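Local coordinates for In2-1 family protein, glutathione transferase lambda3 (Populus trichocarpa, PDB 4PQI) that binds glutathione and, as a monomeric Lambda-class glutathione transferase of plants, probably acts as a thiol transferase, at residues Tyr139-Lys143 against Tyr235-Phe239. Residues are numbered along the deposited sequence; the frame is centred on the assembly and turned at random.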
ATOM      1  N   TYR A 139      -1.531  12.310  -9.503  1.00 43.82           N
ATOM      2  CA  TYR A 139      -0.634  13.195  -8.764  1.00 45.34           C
ATOM      3  C   TYR A 139      -0.121  14.383  -9.577  1.00 49.29           C
ATOM      4  O   TYR A 139       0.434  15.330  -9.022  1.00 52.16           O
ATOM      5  CB  TYR A 139       0.517  12.410  -8.118  1.00 40.41           C
ATOM      6  CG  TYR A 139       0.098  11.691  -6.851  1.00 44.13           C
ATOM      7  CD1 TYR A 139       0.128  12.341  -5.623  1.00 47.40           C
ATOM      8  CD2 TYR A 139      -0.338  10.369  -6.880  1.00 46.53           C
ATOM      9  CE1 TYR A 139      -0.249  11.692  -4.461  1.00 48.97           C
ATOM     10  CE2 TYR A 139      -0.734   9.712  -5.713  1.00 47.36           C
ATOM     11  CZ  TYR A 139      -0.682  10.383  -4.509  1.00 48.40           C
ATOM     12  OH  TYR A 139      -1.062   9.758  -3.343  1.00 51.23           O
ATOM     13  N   THR A 140      -0.332  14.353 -10.887  1.00 51.60           N
ATOM     14  CA  THR A 140       0.015  15.493 -11.730  1.00 49.11           C
ATOM     15  C   THR A 140      -1.227  16.269 -12.169  1.00 50.66           C
ATOM     16  O   THR A 140      -1.155  17.108 -13.065  1.00 55.23           O
ATOM     17  CB  THR A 140       0.808  15.058 -12.985  1.00 53.97           C
ATOM     18  OG1 THR A 140       0.041  14.110 -13.741  1.00 53.71           O
ATOM     19  CG2 THR A 140       2.128  14.420 -12.588  1.00 53.89           C
ATOM     20  N   ALA A 141      -2.363  15.993 -11.537  1.00 45.79           N
ATOM     21  CA  ALA A 141      -3.632  16.586 -11.971  1.00 47.55           C
ATOM     22  C   ALA A 141      -4.115  17.747 -11.085  1.00 50.66           C
ATOM     23  O   ALA A 141      -5.126  18.393 -11.391  1.00 53.25           O
ATOM     24  CB  ALA A 141      -4.700  15.512 -12.054  1.00 45.58           C
ATOM     25  N   PHE A 142      -3.387  18.013 -10.002  1.00 48.22           N
ATOM     26  CA  PHE A 142      -3.862  18.923  -8.964  1.00 51.57           C
ATOM     27  C   PHE A 142      -4.040  20.350  -9.441  1.00 58.86           C
ATOM     28  O   PHE A 142      -4.856  21.089  -8.887  1.00 64.65           O
ATOM     29  CB  PHE A 142      -2.955  18.877  -7.734  1.00 51.83           C
ATOM     30  CG  PHE A 142      -2.851  17.518  -7.123  1.00 53.91           C
ATOM     31  CD1 PHE A 142      -3.948  16.674  -7.096  1.00 54.37           C
ATOM     32  CD2 PHE A 142      -1.650  17.065  -6.609  1.00 53.29           C
ATOM     33  CE1 PHE A 142      -3.851  15.412  -6.550  1.00 51.40           C
ATOM     34  CE2 PHE A 142      -1.544  15.800  -6.062  1.00 49.18           C
ATOM     35  CZ  PHE A 142      -2.643  14.973  -6.032  1.00 49.21           C
ATOM     36  N   LYS A 143      -3.295  20.741 -10.470  1.00 61.74           N
ATOM     37  CA  LYS A 143      -3.369  22.120 -10.960  1.00 68.37           C
ATOM     38  C   LYS A 143      -4.340  22.302 -12.128  1.00 67.93           C
ATOM     39  O   LYS A 143      -4.479  23.400 -12.651  1.00 67.67           O
ATOM     40  CB  LYS A 143      -1.978  22.655 -11.330  1.00 71.59           C
ATOM     41  CG  LYS A 143      -1.054  22.874 -10.134  1.00 74.74           C
ATOM     42  CD  LYS A 143       0.151  23.734 -10.502  1.00 81.19           C
ATOM     43  CE  LYS A 143       1.098  23.922  -9.319  1.00 83.12           C
ATOM     44  NZ  LYS A 143       1.816  22.663  -8.951  1.00 80.64           N
ATOM     45  N   TYR A 235       0.080  17.073   1.826  1.00 50.52           N
ATOM     46  CA  TYR A 235      -0.177  17.171   0.385  1.00 56.03           C
ATOM     47  C   TYR A 235      -0.369  18.602  -0.127  1.00 56.67           C
ATOM     48  O   TYR A 235      -0.009  18.915  -1.267  1.00 55.28           O
ATOM     49  CB  TYR A 235      -1.373  16.313  -0.022  1.00 53.28           C
ATOM     50  CG  TYR A 235      -1.020  14.872  -0.330  1.00 51.51           C
ATOM     51  CD1 TYR A 235       0.200  14.332   0.056  1.00 50.36           C
ATOM     52  CD2 TYR A 235      -1.909  14.057  -1.024  1.00 48.54           C
ATOM     53  CE1 TYR A 235       0.514  13.011  -0.224  1.00 50.70           C
ATOM     54  CE2 TYR A 235      -1.611  12.747  -1.297  1.00 47.20           C
ATOM     55  CZ  TYR A 235      -0.397  12.227  -0.907  1.00 49.31           C
ATOM     56  OH  TYR A 235      -0.104  10.915  -1.190  1.00 47.30           O
ATOM     57  N   LYS A 236      -0.957  19.460   0.703  1.00 57.54           N
ATOM     58  CA  LYS A 236      -1.016  20.879   0.383  1.00 60.53           C
ATOM     59  C   LYS A 236       0.402  21.459   0.251  1.00 64.09           C
ATOM     60  O   LYS A 236       0.695  22.226  -0.676  1.00 63.23           O
ATOM     61  CB  LYS A 236      -1.821  21.644   1.442  1.00 60.53           C
ATOM     62  CG  LYS A 236      -3.315  21.322   1.451  1.00 57.48           C
ATOM     63  CD  LYS A 236      -4.147  22.431   2.127  1.00 68.17           C
ATOM     64  CE  LYS A 236      -4.038  22.388   3.641  1.00 68.37           C
ATOM     65  NZ  LYS A 236      -4.988  23.343   4.296  1.00 71.25           N
ATOM     66  N   LYS A 237       1.284  21.082   1.173  1.00 66.70           N
ATOM     67  CA  LYS A 237       2.639  21.615   1.171  1.00 69.64           C
ATOM     68  C   LYS A 237       3.443  21.035   0.014  1.00 68.47           C
ATOM     69  O   LYS A 237       4.315  21.701  -0.544  1.00 69.38           O
ATOM     70  CB  LYS A 237       3.338  21.344   2.507  1.00 74.54           C
ATOM     71  CG  LYS A 237       2.706  22.059   3.696  1.00 82.60           C
ATOM     72  CD  LYS A 237       3.667  22.145   4.877  1.00 87.46           C
ATOM     73  CE  LYS A 237       4.291  20.789   5.189  1.00 87.78           C
ATOM     74  NZ  LYS A 237       5.208  20.862   6.362  1.00 90.81           N
ATOM     75  N   ARG A 238       3.125  19.797  -0.356  1.00 67.16           N
ATOM     76  CA  ARG A 238       3.867  19.085  -1.392  1.00 68.72           C
ATOM     77  C   ARG A 238       3.443  19.470  -2.817  1.00 68.16           C
ATOM     78  O   ARG A 238       4.279  19.522  -3.719  1.00 68.46           O
ATOM     79  CB  ARG A 238       3.765  17.569  -1.168  1.00 71.37           C
ATOM     80  CG  ARG A 238       4.420  16.699  -2.233  1.00 76.19           C
ATOM     81  CD  ARG A 238       5.897  17.029  -2.411  1.00 85.79           C
ATOM     82  NE  ARG A 238       6.582  16.118  -3.332  1.00 90.44           N
ATOM     83  CZ  ARG A 238       6.494  16.180  -4.659  1.00 93.85           C
ATOM     84  NH1 ARG A 238       5.733  17.101  -5.236  1.00 97.14           N
ATOM     85  NH2 ARG A 238       7.155  15.309  -5.411  1.00 92.93           N
ATOM     86  N   PHE A 239       2.157  19.761  -3.018  1.00 67.41           N
ATOM     87  CA  PHE A 239       1.644  19.965  -4.375  1.00 69.38           C
ATOM     88  C   PHE A 239       1.026  21.336  -4.642  1.00 77.97           C
ATOM     89  O   PHE A 239       0.733  21.665  -5.792  1.00 73.31           O
ATOM     90  CB  PHE A 239       0.630  18.872  -4.751  1.00 64.53           C
ATOM     91  CG  PHE A 239       1.144  17.477  -4.562  1.00 58.80           C
ATOM     92  CD1 PHE A 239       2.081  16.944  -5.436  1.00 61.63           C
ATOM     93  CD2 PHE A 239       0.693  16.698  -3.504  1.00 53.24           C
ATOM     94  CE1 PHE A 239       2.563  15.650  -5.257  1.00 58.96           C
ATOM     95  CE2 PHE A 239       1.169  15.415  -3.318  1.00 50.94           C
ATOM     96  CZ  PHE A 239       2.104  14.886  -4.198  1.00 55.15           C
TER
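Phe239 and Phe142 meet edge to face in an aromatic cluster that also takes in Tyr139 and Tyr235, and that joins the loop after helix 118-139 to the C-terminal helix 228-239 in the all-helical domain of the glutathione transferase fold. The edge of Phe142 points at the face of Phe239, with the planes at 63° and CE2 of Phe142 3.5 Å from CG of Phe239. On the opposite face of the Phe239 ring, CG of Arg238 lies over the centre, so the phenyl is sandwiched between an aromatic edge and an aliphatic chain. The far end of the same ring reaches Tyr139, whose edge atom CD1 is 3.5 Å from Phe239 CZ; these two rings form an oblique pair. With an alanine at Phe239, a gap would probably open between Phe142, Tyr139 and the Arg238 chain, and the edge of Phe142 would lose the face it rests against.

The two tyrosines close the other end of the cluster. Their side chains cross at about a right angle and share a short hydrogen bond, 2.6 Å between Tyr139 OH and Tyr235 OH, in which each oxygen lies at the edge of the partner's ring, near its plane. Tyr139 carries its CG beside its own backbone N (chi1 -78°), a turn that lets the phenol reach across although its CB does not point at the helix. Lys143, on the solvent side, bends at its last torsion (chi4 70°), and its NZ makes a weak 3.5 Å hydrogen bond to Phe239 O.

Helix 177-197 backs the cluster: Phe192 packs edge to face with both Phe142 and Tyr235, while Phe185 and Leu189 touch Tyr139. The side chain of Tyr235 lies about 8 Å from the bound glutathione, too far to touch it. Thr140 OG1 ties the loop back to the end of helix 118-139 through hydrogen bonds to Gly136 O and Thr137 O.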